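Thymidylate synthase 1 (Bacillus subtilis, PDB 1BSF) catalyses the reductive methylation of dUMP to dTMP with 5,10-methylenetetrahydrofolate as methyl donor and reductant, releasing dihydrofolate. Local coordinates at residues 109-114 with 144-149; 131-136 with 204-209; 173-178 with 211-216. All blocks are in the same frame, centred on the assembly; numbering follows the deposited sequence.

Overall arrangement
The three contacts lie in or beside the main mixed sheet. Contact 3 pairs strands 172-179 and 209-223 within it. Contact 2 packs the C-terminal part of helix 125-135 against the end of helix 188-206. It touches contact 3: Leu133 CD1 is 4.1 Å from Leu173 CD2, and the centres are about 16 Å apart. Contact 1 sits about 19 Å from contact 3, centre to centre, without touching it. Both reach the second subunit. The Leu146 side chain of contact 1 is about 8 Å from that of Cys160, the predicted nucleophile. In contact 3 the Phe215 side chain is about 3 Å from that of Asn182, predicted to bind dUMP of the other subunit.

Contact 1: residues 109-114 with 144-149; sequences FQLGKK and TMLWNP
Gln110 meets Leu146 and Asn148 with different parts of its side chain. Its CB lies 3.5 Å from Leu146 CD2. The chain then bends at chi2 (-43°), and the amide comes up against that of Asn148. The two side chains cross at about a right angle, and their amide planes are 88° apart. Gln110 NE2 is 3.3 Å from Asn148 ND2, but both are donors, so this is packing and not a hydrogen bond. Each nitrogen is satisfied elsewhere. Gln110 NE2 binds Glu151, and Asn148 ND2 binds Asp150 of the second subunit. Asn148 OD1 takes the backbone N-H of Asp150 in its own chain, which fixes the rotation of the amide. Lys113 also crosses Asn148 at about a right angle, with its NZ 3.9 Å from Asn148 ND2, and forms a salt bridge with Glu151. With an alanine at Gln110, Glu151 is likely to lose one donor and a gap to open beside the Asn148 amide. Alongside, Leu111 CG packs at 4.3 Å on Leu146 CD2, and Leu111 CD2 reaches Thr144 CB. Helix 64-77 also touches Leu111 and Thr144. The contact thus joins the short helix 108-111 to the end of strand 143-145, which pairs with strand 161-168 in the main sheet, at the dimer interface of thymidylate synthase.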
loop_
_atom_site.group_PDB
_atom_site.type_symbol
_atom_site.label_atom_id
_atom_site.label_comp_id
_atom_site.label_asym_id
_atom_site.label_seq_id
_atom_site.Cartn_x
_atom_site.Cartn_y
_atom_site.Cartn_z
ATOM N N PHE A 109 2.789 7.136 18.494
ATOM C CA PHE A 109 2.236 8.470 18.596
ATOM C C PHE A 109 1.201 8.752 17.512
ATOM O O PHE A 109 0.397 9.683 17.634
ATOM C CB PHE A 109 3.356 9.502 18.528
ATOM C CG PHE A 109 2.857 10.913 18.475
ATOM C CD1 PHE A 109 2.563 11.601 19.648
ATOM C CD2 PHE A 109 2.622 11.538 17.249
ATOM C CE1 PHE A 109 2.034 12.901 19.600
ATOM C CE2 PHE A 109 2.095 12.830 17.193
ATOM C CZ PHE A 109 1.800 13.513 18.374
ATOM N N GLN A 110 1.213 7.953 16.451
ATOM C CA GLN A 110 0.273 8.156 15.370
ATOM C C GLN A 110 -1.036 7.431 15.613
ATOM O O GLN A 110 -2.101 7.873 15.173
ATOM C CB GLN A 110 0.893 7.687 14.063
ATOM C CG GLN A 110 1.673 8.767 13.338
ATOM C CD GLN A 110 0.963 10.092 13.336
ATOM O OE1 GLN A 110 -0.271 10.157 13.326
ATOM N NE2 GLN A 110 1.737 11.170 13.339
ATOM N N LEU A 111 -0.945 6.313 16.322
ATOM C CA LEU A 111 -2.100 5.484 16.633
ATOM C C LEU A 111 -2.888 5.989 17.839
ATOM O O LEU A 111 -4.094 5.766 17.938
ATOM C CB LEU A 111 -1.643 4.043 16.888
ATOM C CG LEU A 111 -1.331 3.244 15.614
ATOM C CD1 LEU A 111 -0.484 2.028 15.960
ATOM C CD2 LEU A 111 -2.617 2.820 14.945
ATOM N N GLY A 112 -2.207 6.667 18.755
ATOM C CA GLY A 112 -2.879 7.167 19.942
ATOM C C GLY A 112 -3.684 8.433 19.716
ATOM O O GLY A 112 -4.601 8.733 20.479
ATOM N N LYS A 113 -3.348 9.171 18.663
ATOM C CA LYS A 113 -4.025 10.419 18.340
ATOM C C LYS A 113 -5.544 10.272 18.308
ATOM O O LYS A 113 -6.068 9.445 17.578
ATOM C CB LYS A 113 -3.539 10.945 16.984
ATOM C CG LYS A 113 -2.225 11.712 17.036
ATOM C CD LYS A 113 -1.906 12.382 15.700
ATOM C CE LYS A 113 -1.711 13.891 15.870
ATOM N NZ LYS A 113 -1.201 14.551 14.626
ATOM N N LYS A 114 -6.253 11.076 19.096
ATOM C CA LYS A 114 -7.707 11.003 19.103
ATOM C C LYS A 114 -8.191 11.870 17.951
ATOM O O LYS A 114 -8.668 12.988 18.169
ATOM C CB LYS A 114 -8.264 11.531 20.423
ATOM C CG LYS A 114 -7.586 10.964 21.644
ATOM C CD LYS A 114 -8.063 9.559 21.947
ATOM C CE LYS A 114 -7.332 8.992 23.166
ATOM N NZ LYS A 114 -6.788 7.606 22.963
ATOM N N THR A 144 -5.450 1.557 8.967
ATOM C CA THR A 144 -4.614 2.273 9.931
ATOM C C THR A 144 -3.504 2.843 9.057
ATOM O O THR A 144 -3.049 2.191 8.092
ATOM C CB THR A 144 -3.977 1.372 11.005
ATOM O OG1 THR A 144 -2.633 1.068 10.622
ATOM C CG2 THR A 144 -4.771 0.095 11.198
ATOM N N MET A 145 -3.068 4.053 9.399
ATOM C CA MET A 145 -2.070 4.760 8.611
ATOM C C MET A 145 -1.018 5.421 9.488
ATOM O O MET A 145 -1.340 6.255 10.328
ATOM C CB MET A 145 -2.805 5.806 7.747
ATOM C CG MET A 145 -1.938 6.651 6.816
ATOM S SD MET A 145 -0.747 5.688 5.885
ATOM C CE MET A 145 -1.849 4.528 5.116
ATOM N N LEU A 146 0.244 5.043 9.309
ATOM C CA LEU A 146 1.318 5.643 10.104
ATOM C C LEU A 146 1.925 6.813 9.343
ATOM O O LEU A 146 2.271 7.834 9.933
ATOM C CB LEU A 146 2.401 4.611 10.438
ATOM C CG LEU A 146 2.109 3.706 11.638
ATOM C CD1 LEU A 146 3.318 2.865 11.953
ATOM C CD2 LEU A 146 1.710 4.545 12.834
ATOM N N TRP A 147 2.028 6.662 8.026
ATOM C CA TRP A 147 2.573 7.703 7.153
ATOM C C TRP A 147 1.736 8.986 7.181
ATOM O O TRP A 147 0.846 9.172 6.345
ATOM C CB TRP A 147 2.648 7.197 5.708
ATOM C CG TRP A 147 3.595 7.978 4.869
ATOM C CD1 TRP A 147 3.291 9.023 4.047
ATOM C CD2 TRP A 147 5.009 7.776 4.756
ATOM N NE1 TRP A 147 4.427 9.482 3.426
ATOM C CE2 TRP A 147 5.494 8.734 3.841
ATOM C CE3 TRP A 147 5.912 6.875 5.339
ATOM C CZ2 TRP A 147 6.848 8.817 3.493
ATOM C CZ3 TRP A 147 7.260 6.959 4.992
ATOM C CH2 TRP A 147 7.713 7.923 4.076
ATOM N N ASN A 148 2.028 9.864 8.140
ATOM C CA ASN A 148 1.318 11.133 8.278
ATOM C C ASN A 148 2.091 12.210 7.535
ATOM O O ASN A 148 3.166 12.629 7.977
ATOM C CB ASN A 148 1.207 11.533 9.744
ATOM C CG ASN A 148 0.261 12.672 9.961
ATOM O OD1 ASN A 148 -0.268 13.250 9.005
ATOM N ND2 ASN A 148 0.031 13.013 11.217
ATOM N N PRO A 149 1.543 12.688 6.408
ATOM C CA PRO A 149 2.187 13.724 5.595
ATOM C C PRO A 149 2.372 15.011 6.374
ATOM O O PRO A 149 3.246 15.818 6.065
ATOM C CB PRO A 149 1.238 13.903 4.418
ATOM C CG PRO A 149 -0.087 13.414 4.922
ATOM C CD PRO A 149 0.242 12.285 5.854
#

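Contact 2: residues 131-136 with 204-209; sequences HQLKNN and QVTGYE
A Schellman motif ends helix 188-206, and the residues around it pack on the C-terminal part of helix 125-135. Gly207 is its C-prime residue, with positive phi (70°). Tyr208 N reaches back to Ala203 O, and a weak bond runs from Gly207 N to Gln204 O. Thr206, on the last helical turn, directs its CB toward 131-136, and beyond Gly207 Tyr208 does so too.

Thr206 makes the apolar part of the contact with its methyl group. CG2 lies 4.2 Å from Leu133 CB and 4.0 Å from Lys134 CG. The Lys134 chain crosses the threonine at about a right angle, and after a bend at chi4 (-107°) its NZ also comes to 4.1 Å from Thr206 CG2. Thr206 OG1 is turned to its own helix, where it is hydrogen-bonded to Ile202 O and Ala203 O. The hydroxyl is thereby satisfied, while the methyl is presented to the other helix.

Tyr208 comes in beside this pair. Its CG is anti to the carbonyl carbon (chi1 -80°), and the phenol end reaches the backbone of the other helix. Tyr208 OH is 3.6 Å from Leu133 O. The hydroxyl also lies 4.3 Å from Lys134 CA. In the ring plane, Thr206 CB meets the edge of the same tyrosine.

Leu133 is buried, whereas Lys134 is exposed at the margin. From the sheet, Val168 touches both Leu133 and Tyr208, and Leu173 touches Leu133 and Thr206. The C-terminal part of helix 125-135 and the end of helix 188-206 thus meet over strands 161-168 and 172-179, a helix-on-sheet layer of the thymidylate synthase fold.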
loop_
_atom_site.group_PDB
_atom_site.type_symbol
_atom_site.label_atom_id
_atom_site.label_comp_id
_atom_site.label_asym_id
_atom_site.label_seq_id
_atom_site.Cartn_x
_atom_site.Cartn_y
_atom_site.Cartn_z
ATOM N N HIS A 131 -14.090 -0.746 16.926
ATOM C CA HIS A 131 -15.547 -0.694 16.910
ATOM C C HIS A 131 -16.162 -1.019 15.556
ATOM O O HIS A 131 -17.090 -1.821 15.465
ATOM C CB HIS A 131 -16.030 0.681 17.377
ATOM C CG HIS A 131 -17.520 0.797 17.462
ATOM N ND1 HIS A 131 -18.323 0.926 16.348
ATOM C CD2 HIS A 131 -18.355 0.784 18.527
ATOM C CE1 HIS A 131 -19.588 0.985 16.725
ATOM N NE2 HIS A 131 -19.634 0.901 18.042
ATOM N N GLN A 132 -15.636 -0.399 14.506
ATOM C CA GLN A 132 -16.146 -0.597 13.152
ATOM C C GLN A 132 -16.085 -2.026 12.663
ATOM O O GLN A 132 -16.933 -2.454 11.890
ATOM C CB GLN A 132 -15.391 0.298 12.172
ATOM C CG GLN A 132 -15.719 1.774 12.321
ATOM C CD GLN A 132 -17.196 2.022 12.569
ATOM O OE1 GLN A 132 -17.733 1.645 13.613
ATOM N NE2 GLN A 132 -17.862 2.659 11.611
ATOM N N LEU A 133 -15.080 -2.766 13.111
ATOM C CA LEU A 133 -14.912 -4.154 12.691
ATOM C C LEU A 133 -16.071 -5.057 13.094
ATOM O O LEU A 133 -16.384 -6.029 12.405
ATOM C CB LEU A 133 -13.606 -4.719 13.265
ATOM C CG LEU A 133 -12.403 -4.635 12.324
ATOM C CD1 LEU A 133 -11.185 -5.239 12.986
ATOM C CD2 LEU A 133 -12.725 -5.344 11.026
ATOM N N LYS A 134 -16.701 -4.732 14.218
ATOM C CA LYS A 134 -17.811 -5.526 14.729
ATOM C C LYS A 134 -19.168 -4.851 14.555
ATOM O O LYS A 134 -20.193 -5.417 14.932
ATOM C CB LYS A 134 -17.584 -5.844 16.211
ATOM C CG LYS A 134 -16.236 -5.382 16.749
ATOM C CD LYS A 134 -16.224 -5.311 18.279
ATOM C CE LYS A 134 -15.269 -4.232 18.799
ATOM N NZ LYS A 134 -14.046 -4.817 19.403
ATOM N N ASN A 135 -19.178 -3.646 13.992
ATOM C CA ASN A 135 -20.430 -2.929 13.775
ATOM C C ASN A 135 -20.510 -2.422 12.344
ATOM O O ASN A 135 -21.518 -1.854 11.925
ATOM C CB ASN A 135 -20.558 -1.767 14.760
ATOM C CG ASN A 135 -21.165 -2.201 16.084
ATOM O OD1 ASN A 135 -20.659 -1.865 17.161
ATOM N ND2 ASN A 135 -22.255 -2.960 16.009
ATOM N N ASN A 136 -19.431 -2.639 11.601
ATOM C CA ASN A 136 -19.339 -2.246 10.196
ATOM C C ASN A 136 -18.294 -3.152 9.561
ATOM O O ASN A 136 -17.294 -2.690 9.013
ATOM C CB ASN A 136 -18.910 -0.786 10.066
ATOM C CG ASN A 136 -19.405 -0.157 8.794
ATOM O OD1 ASN A 136 -19.129 1.009 8.507
ATOM N ND2 ASN A 136 -20.150 -0.926 8.018
ATOM N N GLN A 204 -9.212 -12.829 17.724
ATOM C CA GLN A 204 -9.790 -13.427 18.916
ATOM C C GLN A 204 -10.752 -12.503 19.670
ATOM O O GLN A 204 -11.820 -12.939 20.096
ATOM C CB GLN A 204 -8.667 -13.883 19.849
ATOM C CG GLN A 204 -9.033 -13.893 21.327
ATOM C CD GLN A 204 -8.123 -14.787 22.147
ATOM O OE1 GLN A 204 -8.329 -15.994 22.228
ATOM N NE2 GLN A 204 -7.108 -14.192 22.763
ATOM N N VAL A 205 -10.390 -11.234 19.833
ATOM C CA VAL A 205 -11.255 -10.307 20.568
ATOM C C VAL A 205 -12.517 -9.882 19.816
ATOM O O VAL A 205 -13.560 -9.649 20.433
ATOM C CB VAL A 205 -10.476 -9.043 21.031
ATOM C CG1 VAL A 205 -9.016 -9.388 21.222
ATOM C CG2 VAL A 205 -10.628 -7.912 20.029
ATOM N N THR A 206 -12.430 -9.781 18.491
ATOM C CA THR A 206 -13.589 -9.395 17.690
ATOM C C THR A 206 -14.453 -10.625 17.441
ATOM O O THR A 206 -15.610 -10.512 17.029
ATOM C CB THR A 206 -13.178 -8.801 16.323
ATOM O OG1 THR A 206 -12.053 -9.514 15.804
ATOM C CG2 THR A 206 -12.807 -7.346 16.469
ATOM N N GLY A 207 -13.873 -11.798 17.690
ATOM C CA GLY A 207 -14.592 -13.043 17.492
ATOM C C GLY A 207 -14.843 -13.347 16.029
ATOM O O GLY A 207 -15.989 -13.459 15.594
ATOM N N TYR A 208 -13.760 -13.472 15.268
ATOM C CA TYR A 208 -13.836 -13.773 13.842
ATOM C C TYR A 208 -12.693 -14.710 13.510
ATOM O O TYR A 208 -11.582 -14.517 13.994
ATOM C CB TYR A 208 -13.658 -12.509 13.005
ATOM C CG TYR A 208 -14.882 -11.647 12.870
ATOM C CD1 TYR A 208 -15.901 -11.979 11.977
ATOM C CD2 TYR A 208 -14.995 -10.468 13.587
ATOM C CE1 TYR A 208 -17.005 -11.145 11.798
ATOM C CE2 TYR A 208 -16.087 -9.629 13.420
ATOM C CZ TYR A 208 -17.090 -9.968 12.524
ATOM O OH TYR A 208 -18.161 -9.113 12.345
ATOM N N GLU A 209 -12.960 -15.714 12.683
ATOM C CA GLU A 209 -11.927 -16.657 12.282
ATOM C C GLU A 209 -10.859 -15.880 11.511
ATOM O O GLU A 209 -11.123 -14.788 10.998
ATOM C CB GLU A 209 -12.527 -17.737 11.382
ATOM C CG GLU A 209 -12.949 -19.001 12.109
ATOM C CD GLU A 209 -13.030 -20.198 11.173
ATOM O OE1 GLU A 209 -13.665 -20.063 10.110
ATOM O OE2 GLU A 209 -12.460 -21.268 11.490
#

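Contact 3: residues 173-178 with 211-216; sequences LHLEVR and GEYIFN
Leu175 and Val177 each use both their N-H and their C=O to bind strand 211-216. Leu175 N donates to Glu212 O at 3.2 Å, and Leu175 O accepts from Ile214 N at 2.9 Å in a nearly straight bond (177°). Val177 N donates to Ile214 O, and Val177 O accepts from Asn216 N. The alternating residues His174 and Glu176 turn their backbones the other way, to Tyr167 and Gln165 of strand 161-168. Tyr213 and Phe215 bond to Phe49 and Met47 of strand 39-49. Segments 173-178 and 211-216 run parallel, their axes 11° apart, inside the main mixed sheet of thymidylate synthase, one face of which packs against the second subunit.

Glu176, Arg178, Ile214 and Asn216 lie on that face. Glu176 CG rests 3.6 Å from Ile214 CB. Its carboxylate is held by Tyr167 OH and, from the second subunit, by Arg178 and Ser44 OG. Arg178 NH2 binds Glu176 and Gln165 of the second subunit. The Arg178 chain crosses Asn216 at about a right angle, with CD 3.6 Å from Asn216 CB, while Asn216 OD1 accepts from Gln46 NE2.

The other face carries Leu175, Val177, Tyr213 and Phe215. With CG1 anti to the backbone N (chi1 -179°), Val177 sets CG2 at the edge of the Tyr213 ring, 3.8 Å from CE1. Helix 188-206 covers the tyrosine. Gly211 CA sits over one face of the His174 ring, 3.6 Å from its centroid, in a CH-pi contact. Glu212 leads its carboxylate away to a salt bridge with Arg48.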
loop_
_atom_site.group_PDB
_atom_site.type_symbol
_atom_site.label_atom_id
_atom_site.label_comp_id
_atom_site.label_asym_id
_atom_site.label_seq_id
_atom_site.Cartn_x
_atom_site.Cartn_y
_atom_site.Cartn_z
ATOM N N LEU A 173 -11.451 -12.827 9.119
ATOM C CA LEU A 173 -10.756 -11.555 9.196
ATOM C C LEU A 173 -9.473 -11.670 8.386
ATOM O O LEU A 173 -8.607 -12.496 8.688
ATOM C CB LEU A 173 -10.425 -11.242 10.657
ATOM C CG LEU A 173 -9.684 -9.968 11.083
ATOM C CD1 LEU A 173 -9.230 -9.159 9.892
ATOM C CD2 LEU A 173 -10.608 -9.150 11.959
ATOM N N HIS A 174 -9.353 -10.846 7.351
ATOM C CA HIS A 174 -8.154 -10.872 6.523
ATOM C C HIS A 174 -7.333 -9.624 6.804
ATOM O O HIS A 174 -7.873 -8.517 6.949
ATOM C CB HIS A 174 -8.520 -10.944 5.040
ATOM C CG HIS A 174 -9.431 -12.081 4.696
ATOM N ND1 HIS A 174 -8.969 -13.269 4.174
ATOM C CD2 HIS A 174 -10.777 -12.205 4.786
ATOM C CE1 HIS A 174 -9.993 -14.074 3.952
ATOM N NE2 HIS A 174 -11.100 -13.454 4.318
ATOM N N LEU A 175 -6.020 -9.818 6.869
ATOM C CA LEU A 175 -5.093 -8.731 7.159
ATOM C C LEU A 175 -4.025 -8.576 6.085
ATOM O O LEU A 175 -3.251 -9.503 5.806
ATOM C CB LEU A 175 -4.417 -8.972 8.511
ATOM C CG LEU A 175 -3.288 -8.018 8.917
ATOM C CD1 LEU A 175 -3.597 -6.573 8.534
ATOM C CD2 LEU A 175 -3.116 -8.123 10.405
ATOM N N GLU A 176 -3.991 -7.390 5.496
ATOM C CA GLU A 176 -3.026 -7.062 4.458
ATOM C C GLU A 176 -2.101 -6.048 5.108
ATOM O O GLU A 176 -2.562 -5.164 5.829
ATOM C CB GLU A 176 -3.732 -6.418 3.250
ATOM C CG GLU A 176 -3.443 -7.068 1.903
ATOM C CD GLU A 176 -3.962 -6.254 0.722
ATOM O OE1 GLU A 176 -4.919 -5.461 0.889
ATOM O OE2 GLU A 176 -3.403 -6.414 -0.389
ATOM N N VAL A 177 -0.807 -6.158 4.852
ATOM C CA VAL A 177 0.140 -5.227 5.450
ATOM C C VAL A 177 1.113 -4.736 4.391
ATOM O O VAL A 177 1.378 -5.447 3.419
ATOM C CB VAL A 177 0.983 -5.916 6.577
ATOM C CG1 VAL A 177 1.926 -4.915 7.180
ATOM C CG2 VAL A 177 0.078 -6.512 7.656
ATOM N N ARG A 178 1.653 -3.530 4.568
ATOM C CA ARG A 178 2.639 -3.047 3.612
ATOM C C ARG A 178 3.828 -2.295 4.193
ATOM O O ARG A 178 3.684 -1.457 5.078
ATOM C CB ARG A 178 1.994 -2.186 2.518
ATOM C CG ARG A 178 2.990 -1.828 1.419
ATOM C CD ARG A 178 2.386 -1.936 0.023
ATOM N NE ARG A 178 3.305 -1.510 -1.035
ATOM C CZ ARG A 178 3.959 -0.350 -1.055
ATOM N NH1 ARG A 178 3.817 0.523 -0.068
ATOM N NH2 ARG A 178 4.769 -0.064 -2.069
ATOM N N GLY A 211 -8.483 -14.916 8.464
ATOM C CA GLY A 211 -8.532 -14.999 7.017
ATOM C C GLY A 211 -7.112 -15.077 6.502
ATOM O O GLY A 211 -6.203 -15.422 7.247
ATOM N N GLU A 212 -6.909 -14.757 5.232
ATOM C CA GLU A 212 -5.572 -14.810 4.653
ATOM C C GLU A 212 -4.687 -13.726 5.252
ATOM O O GLU A 212 -5.165 -12.645 5.580
ATOM C CB GLU A 212 -5.643 -14.616 3.131
ATOM C CG GLU A 212 -4.854 -15.647 2.311
ATOM C CD GLU A 212 -4.271 -15.062 1.027
ATOM O OE1 GLU A 212 -5.043 -14.532 0.193
ATOM O OE2 GLU A 212 -3.034 -15.137 0.860
ATOM N N TYR A 213 -3.402 -14.012 5.408
ATOM C CA TYR A 213 -2.488 -13.000 5.918
ATOM C C TYR A 213 -1.593 -12.660 4.733
ATOM O O TYR A 213 -0.926 -13.531 4.174
ATOM C CB TYR A 213 -1.668 -13.524 7.093
ATOM C CG TYR A 213 -0.595 -12.559 7.537
ATOM C CD1 TYR A 213 -0.882 -11.206 7.734
ATOM C CD2 TYR A 213 0.717 -12.991 7.724
ATOM C CE1 TYR A 213 0.109 -10.307 8.102
ATOM C CE2 TYR A 213 1.716 -12.104 8.092
ATOM C CZ TYR A 213 1.406 -10.768 8.277
ATOM O OH TYR A 213 2.405 -9.901 8.631
ATOM N N ILE A 214 -1.606 -11.390 4.350
ATOM C CA ILE A 214 -0.863 -10.893 3.194
ATOM C C ILE A 214 0.103 -9.798 3.614
ATOM O O ILE A 214 -0.292 -8.836 4.259
ATOM C CB ILE A 214 -1.847 -10.298 2.137
ATOM C CG1 ILE A 214 -2.963 -11.304 1.840
ATOM C CG2 ILE A 214 -1.103 -9.919 0.858
ATOM C CD1 ILE A 214 -4.340 -10.684 1.800
ATOM N N PHE A 215 1.363 -9.933 3.221
ATOM C CA PHE A 215 2.380 -8.950 3.587
ATOM C C PHE A 215 3.018 -8.368 2.328
ATOM O O PHE A 215 3.555 -9.106 1.509
ATOM C CB PHE A 215 3.433 -9.640 4.449
ATOM C CG PHE A 215 4.391 -8.712 5.128
ATOM C CD1 PHE A 215 5.505 -8.224 4.451
ATOM C CD2 PHE A 215 4.255 -8.429 6.490
ATOM C CE1 PHE A 215 6.482 -7.476 5.126
ATOM C CE2 PHE A 215 5.219 -7.686 7.166
ATOM C CZ PHE A 215 6.336 -7.211 6.487
ATOM N N ASN A 216 2.967 -7.046 2.194
ATOM C CA ASN A 216 3.532 -6.378 1.028
ATOM C C ASN A 216 4.780 -5.557 1.315
ATOM O O ASN A 216 4.833 -4.759 2.262
ATOM C CB ASN A 216 2.467 -5.498 0.354
ATOM C CG ASN A 216 1.246 -6.284 -0.037
ATOM O OD1 ASN A 216 1.360 -7.341 -0.633
ATOM N ND2 ASN A 216 0.073 -5.786 0.314
#